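Local coordinates for protein abietadiene synthase, chloroplastic (Abies grandis, PDB 3S9V) that belongs to the terpene synthase family and is a chloroplastic enzyme of grand fir built mainly from alpha-helices, at residues I190-D193 against V194-L198; T480-Q483 against D484-W488; T677-L680 against V681-T684. All coordinates share one frame; numbering follows the deposited sequence.

The three contacts follow one another along the chain, and each is a local contact along one helix, interaction 1 including the residues at its ends. Interaction 1 takes in the whole of the short helix 192-197, interaction 2 lies late in the long helix 461-491, and interaction 3 sits midway along helix 669-693, inside the metal-binding family region. Interactions 1 and 2 lie on opposite sides of the chain's centre, with their centres 68 Å apart. Interactions 2 and 3 are closer, at 29 Å between centres and about 19 Å between nearest atoms. An exposed short helix thus lies far from the other two contacts, which belong to two different helices of one region, one partly buried and one buried.

Interaction 1. Residues I190-D193 against V194-L198; sequences IPTD and VLYAL
T192 sets its methyl CG2 anti to the backbone N (OG1 chi1 -63°), while Y196 folds CG back beside its own N (chi1 -60°), and these two choices bring methyl and ring together four residues apart. The setting is the short helix 192-197, with P191 at the N-cap position. CG2 of T192 arrives at the edge of the Y196 ring, in its plane, only 3.2 Å from CE1, a tight fit. One ring face is covered by CD1 of L195, which sits 3.1 Å above the plane toward the rim. The far end of the tyrosine is fixed by its OH, which bonds to the backbone N of D214, so the ring links this helix to the chain leading into helix 215-219. At the cap, the P191 ring meets V194, with CG 4.1 Å from CG2. Backbone bonding starts straight: L195 N reaches P191 O in the carbonyl plane at 3.1 Å. The amide of Y196 is shared between T192 O and D193 O. The carbonyl of D193 therefore takes two donors, A197 N at 2.8 Å near the C=O axis and Y196 N at 3.1 Å from above its plane.

Interaction 2. Residues T480-Q483 against D484-W488; sequences TELQ and DLRRW
L482 and R486 cross at an angle one helical turn apart, with the leucine laid against a flat face of the guanidinium. This is an i to i+4 contact on the long helix 461-491. The CD2 methyl sits 3.6 Å above the guanidinium plane, toward the rim and nearest NH2. An extended R486 chain from CG to NE carries the group back along the helix to meet it. Q483 approaches the same guanidinium differently: its chain bends at chi2 (-55°), and OE1 accepts a weak bond from R486 NH1 at 3.1 Å. Amide and guanidinium planes stand 76° apart, so the two flat groups meet crosswise and do not stack. The polar end of R486 has a firmer partner in T505, whose OG1 pairs with NH2, and F781 of helix 768-781 packs on both L482 and R486. The carboxylate of E481 forms a salt bridge with R524 and a hydrogen bond with Y508 OH. L485 and W488 pack on helix 521-541, at whose C-terminal end lies DDLYD, a match to the DDxxD motif of terpene synthases. On the exposed side T480 and D484 lie alongside each other, pointing the same way, with CG2 3.8 Å from OD2. D484 also attracts R487, but by charge alone: OD1 lies 3.6 Å from NH1 and well out of the guanidinium plane. D484 N, R486 N and R487 N bond four residues back, to T480 O, L482 O and Q483 O. L482 O also takes L485 N, at 3.1 Å from above the carbonyl plane.

Interaction 3. Residues T677-L680 against V681-T684; sequences TGRL and VNDT
OD1 of D683 is gripped by two nitrogens of R679, NE at 3.0 Å and NH1 at 3.1 Å, a side-on salt bridge between residues four apart on helix 669-693. The oxygen lies in the guanidinium plane at its edge, yet the carboxylate is turned 68° from that plane. NH1 meets the syn lone pair, whereas NE comes from above the carboxylate plane. The arginine reaches this position by leaving the backbone with CG anti to N and then bending at chi2 (85°) and chi3 (-110°), which swings NE and NH1 toward D683 OD1. The other oxygen, OD2, bonds to A699 N and Y631 OH, so both ends of the carboxylate are held and its rotation is restrained. The neighbouring N682, whose OD1 is 3.8 Å from R679 NH1, begins the sequence NDTKTYQAE, which matches the NSE/DTE motif that binds metal in terpene synthases; its backbone O accepts a bond from T686 OG1. Beneath the side chains the amides of V681, N682, D683 and T684 bond to the carbonyls four residues earlier. V681 CG1 closes to 3.2 Å from the carbonyl O of G678. Helix 628-638 covers the salt bridge, with Y631 and I632 on R679. Helix 712-736 packs against T677, V681 and T684, while helix 741-757 meets T677, V681 and N682, so three helices, 628-638, 712-736 and 741-757, pack against this part of helix 669-693.

Interaction 1. Residues I190-D193 against V194-L198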
# COMPACT_ATOMS: atom_id res chain seq x y z
N ILE A 190 -30.68 21.21 0.57
CA ILE A 190 -30.25 20.18 -0.37
C ILE A 190 -30.58 20.52 -1.83
O ILE A 190 -31.72 20.87 -2.15
CB ILE A 190 -30.88 18.81 -0.03
CG1 ILE A 190 -30.24 18.25 1.24
CG2 ILE A 190 -30.71 17.84 -1.20
CD1 ILE A 190 -30.86 16.95 1.73
N PRO A 191 -29.58 20.42 -2.72
CA PRO A 191 -29.74 20.70 -4.15
C PRO A 191 -30.51 19.61 -4.89
O PRO A 191 -29.94 18.59 -5.29
CB PRO A 191 -28.30 20.86 -4.64
CG PRO A 191 -27.57 19.89 -3.77
CD PRO A 191 -28.16 20.16 -2.40
N THR A 192 -31.80 19.84 -5.06
CA THR A 192 -32.72 18.93 -5.74
C THR A 192 -32.16 18.34 -7.04
O THR A 192 -32.32 17.14 -7.30
CB THR A 192 -34.03 19.67 -6.06
OG1 THR A 192 -34.66 20.05 -4.83
CG2 THR A 192 -34.97 18.80 -6.86
N ASP A 193 -31.50 19.18 -7.83
CA ASP A 193 -30.92 18.75 -9.10
C ASP A 193 -30.00 17.56 -8.90
O ASP A 193 -30.22 16.49 -9.44
CB ASP A 193 -30.10 19.89 -9.72
CG ASP A 193 -30.80 21.23 -9.62
OD1 ASP A 193 -31.89 21.38 -10.21
OD2 ASP A 193 -30.25 22.12 -8.93
N VAL A 194 -28.95 17.78 -8.11
CA VAL A 194 -27.97 16.75 -7.83
C VAL A 194 -28.62 15.51 -7.23
O VAL A 194 -28.29 14.38 -7.60
CB VAL A 194 -26.88 17.27 -6.86
CG1 VAL A 194 -25.80 16.22 -6.67
CG2 VAL A 194 -26.29 18.56 -7.40
N LEU A 195 -29.54 15.73 -6.31
CA LEU A 195 -30.24 14.65 -5.63
C LEU A 195 -30.98 13.70 -6.58
O LEU A 195 -31.08 12.51 -6.29
CB LEU A 195 -31.23 15.24 -4.61
CG LEU A 195 -31.99 14.32 -3.64
CD1 LEU A 195 -33.19 13.75 -4.31
CD2 LEU A 195 -31.08 13.22 -3.14
N TYR A 196 -31.47 14.22 -7.71
CA TYR A 196 -32.21 13.38 -8.65
C TYR A 196 -31.50 13.06 -9.96
O TYR A 196 -31.89 12.13 -10.65
CB TYR A 196 -33.55 14.03 -8.99
CG TYR A 196 -34.47 14.25 -7.81
CD1 TYR A 196 -34.86 15.54 -7.44
CD2 TYR A 196 -34.97 13.18 -7.08
CE1 TYR A 196 -35.72 15.75 -6.37
CE2 TYR A 196 -35.85 13.38 -6.01
CZ TYR A 196 -36.21 14.67 -5.66
OH TYR A 196 -37.08 14.90 -4.61
N ALA A 197 -30.48 13.83 -10.30
CA ALA A 197 -29.75 13.64 -11.56
C ALA A 197 -29.03 12.30 -11.67
O ALA A 197 -29.18 11.58 -12.65
CB ALA A 197 -28.74 14.77 -11.75
N LEU A 198 -28.23 11.98 -10.65
CA LEU A 198 -27.45 10.74 -10.61
C LEU A 198 -27.48 10.15 -9.21
O LEU A 198 -27.78 10.84 -8.24
CB LEU A 198 -26.00 11.04 -10.97
CG LEU A 198 -25.74 11.85 -12.24
CD1 LEU A 198 -24.26 12.21 -12.33
CD2 LEU A 198 -26.18 11.04 -13.45

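Interaction 2. Residues T480-Q483 against D484-W488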
# COMPACT_ATOMS: atom_id res chain seq x y z
N THR A 480 22.07 -14.83 10.80
CA THR A 480 23.01 -15.93 10.63
C THR A 480 23.84 -15.63 9.38
O THR A 480 25.07 -15.56 9.44
CB THR A 480 22.28 -17.27 10.44
OG1 THR A 480 21.55 -17.59 11.63
CG2 THR A 480 23.26 -18.38 10.13
N GLU A 481 23.15 -15.45 8.26
CA GLU A 481 23.81 -15.16 6.99
C GLU A 481 24.82 -14.01 7.12
O GLU A 481 25.92 -14.06 6.56
CB GLU A 481 22.78 -14.80 5.92
CG GLU A 481 21.82 -15.93 5.58
CD GLU A 481 20.79 -15.56 4.51
OE1 GLU A 481 19.96 -16.43 4.16
OE2 GLU A 481 20.81 -14.41 4.03
N LEU A 482 24.43 -12.98 7.86
CA LEU A 482 25.28 -11.82 8.06
C LEU A 482 26.59 -12.23 8.72
O LEU A 482 27.66 -11.75 8.34
CB LEU A 482 24.56 -10.79 8.93
CG LEU A 482 25.38 -9.53 9.20
CD1 LEU A 482 25.72 -8.87 7.88
CD2 LEU A 482 24.60 -8.58 10.10
N GLN A 483 26.50 -13.12 9.70
CA GLN A 483 27.68 -13.60 10.41
C GLN A 483 28.62 -14.27 9.43
O GLN A 483 29.81 -13.97 9.39
CB GLN A 483 27.28 -14.59 11.51
CG GLN A 483 26.58 -13.97 12.69
CD GLN A 483 27.38 -12.84 13.31
OE1 GLN A 483 27.56 -11.78 12.71
NE2 GLN A 483 27.88 -13.07 14.53
N ASP A 484 28.07 -15.18 8.62
CA ASP A 484 28.88 -15.90 7.66
C ASP A 484 29.46 -15.02 6.55
O ASP A 484 30.31 -15.48 5.78
CB ASP A 484 28.08 -17.06 7.07
CG ASP A 484 27.78 -18.13 8.11
OD1 ASP A 484 28.73 -18.64 8.74
OD2 ASP A 484 26.59 -18.46 8.30
N LEU A 485 29.01 -13.77 6.45
CA LEU A 485 29.56 -12.87 5.44
C LEU A 485 30.68 -12.09 6.10
O LEU A 485 31.65 -11.71 5.45
CB LEU A 485 28.49 -11.90 4.91
CG LEU A 485 27.62 -12.43 3.79
CD1 LEU A 485 26.54 -11.43 3.48
CD2 LEU A 485 28.46 -12.71 2.55
N ARG A 486 30.53 -11.86 7.39
CA ARG A 486 31.53 -11.13 8.15
C ARG A 486 32.77 -11.99 8.34
O ARG A 486 33.87 -11.47 8.49
CB ARG A 486 30.97 -10.72 9.51
CG ARG A 486 30.06 -9.52 9.47
CD ARG A 486 29.39 -9.32 10.82
NE ARG A 486 28.60 -8.10 10.87
CZ ARG A 486 27.75 -7.81 11.86
NH1 ARG A 486 27.59 -8.65 12.87
NH2 ARG A 486 27.07 -6.67 11.83
N ARG A 487 32.59 -13.31 8.33
CA ARG A 487 33.73 -14.22 8.48
C ARG A 487 34.45 -14.34 7.15
O ARG A 487 35.65 -14.58 7.10
CB ARG A 487 33.28 -15.59 8.96
CG ARG A 487 32.69 -15.58 10.35
CD ARG A 487 32.44 -16.98 10.89
NE ARG A 487 31.75 -16.93 12.17
CZ ARG A 487 30.47 -16.60 12.31
NH1 ARG A 487 29.74 -16.31 11.25
NH2 ARG A 487 29.92 -16.55 13.52
N TRP A 488 33.70 -14.18 6.06
CA TRP A 488 34.26 -14.25 4.72
C TRP A 488 35.17 -13.04 4.54
O TRP A 488 36.26 -13.14 3.99
CB TRP A 488 33.14 -14.23 3.67
CG TRP A 488 33.59 -13.75 2.31
CD1 TRP A 488 34.32 -14.45 1.39
CD2 TRP A 488 33.41 -12.44 1.75
NE1 TRP A 488 34.61 -13.66 0.30
CE2 TRP A 488 34.06 -12.42 0.50
CE3 TRP A 488 32.75 -11.28 2.20
CZ2 TRP A 488 34.08 -11.28 -0.31
CZ3 TRP A 488 32.77 -10.14 1.39
CH2 TRP A 488 33.43 -10.15 0.15

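Interaction 3. Residues T677-L680 against V681-T684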
# COMPACT_ATOMS: atom_id res chain seq x y z
N THR A 677 18.99 5.59 -13.25
CA THR A 677 18.41 6.18 -12.05
C THR A 677 19.35 6.11 -10.84
O THR A 677 19.40 7.04 -10.03
CB THR A 677 17.06 5.52 -11.65
OG1 THR A 677 17.26 4.13 -11.35
CG2 THR A 677 16.05 5.67 -12.78
N GLY A 678 20.10 5.01 -10.73
CA GLY A 678 21.01 4.87 -9.61
C GLY A 678 22.10 5.93 -9.70
O GLY A 678 22.42 6.60 -8.72
N ARG A 679 22.66 6.08 -10.89
CA ARG A 679 23.71 7.06 -11.10
C ARG A 679 23.26 8.48 -10.77
O ARG A 679 23.97 9.21 -10.09
CB ARG A 679 24.16 7.06 -12.56
CG ARG A 679 25.24 8.09 -12.85
CD ARG A 679 26.58 7.49 -12.53
NE ARG A 679 27.20 8.06 -11.35
CZ ARG A 679 28.24 7.51 -10.72
NH1 ARG A 679 28.76 8.11 -9.66
NH2 ARG A 679 28.75 6.36 -11.14
N LEU A 680 22.10 8.87 -11.28
CA LEU A 680 21.60 10.23 -11.06
C LEU A 680 21.26 10.56 -9.61
O LEU A 680 21.57 11.66 -9.15
CB LEU A 680 20.38 10.49 -11.95
CG LEU A 680 20.59 10.38 -13.46
CD1 LEU A 680 19.33 10.81 -14.20
CD2 LEU A 680 21.75 11.26 -13.88
N VAL A 681 20.63 9.64 -8.89
CA VAL A 681 20.28 9.94 -7.51
C VAL A 681 21.58 10.10 -6.72
O VAL A 681 21.71 11.01 -5.91
CB VAL A 681 19.41 8.84 -6.87
CG1 VAL A 681 20.22 7.58 -6.59
CG2 VAL A 681 18.79 9.37 -5.58
N ASN A 682 22.53 9.22 -7.00
CA ASN A 682 23.84 9.23 -6.35
C ASN A 682 24.56 10.55 -6.61
O ASN A 682 25.14 11.15 -5.69
CB ASN A 682 24.67 8.05 -6.88
CG ASN A 682 26.05 7.96 -6.24
OD1 ASN A 682 26.89 8.83 -6.44
ND2 ASN A 682 26.29 6.89 -5.48
N ASP A 683 24.52 11.01 -7.86
CA ASP A 683 25.19 12.25 -8.27
C ASP A 683 24.57 13.54 -7.75
O ASP A 683 25.28 14.45 -7.34
CB ASP A 683 25.28 12.31 -9.81
CG ASP A 683 26.52 11.60 -10.35
OD1 ASP A 683 27.00 10.63 -9.72
OD2 ASP A 683 27.01 12.01 -11.42
N THR A 684 23.24 13.64 -7.79
CA THR A 684 22.58 14.85 -7.30
C THR A 684 22.90 15.06 -5.82
O THR A 684 22.86 16.19 -5.32
CB THR A 684 21.06 14.76 -7.46
OG1 THR A 684 20.57 13.59 -6.78
CG2 THR A 684 20.68 14.69 -8.93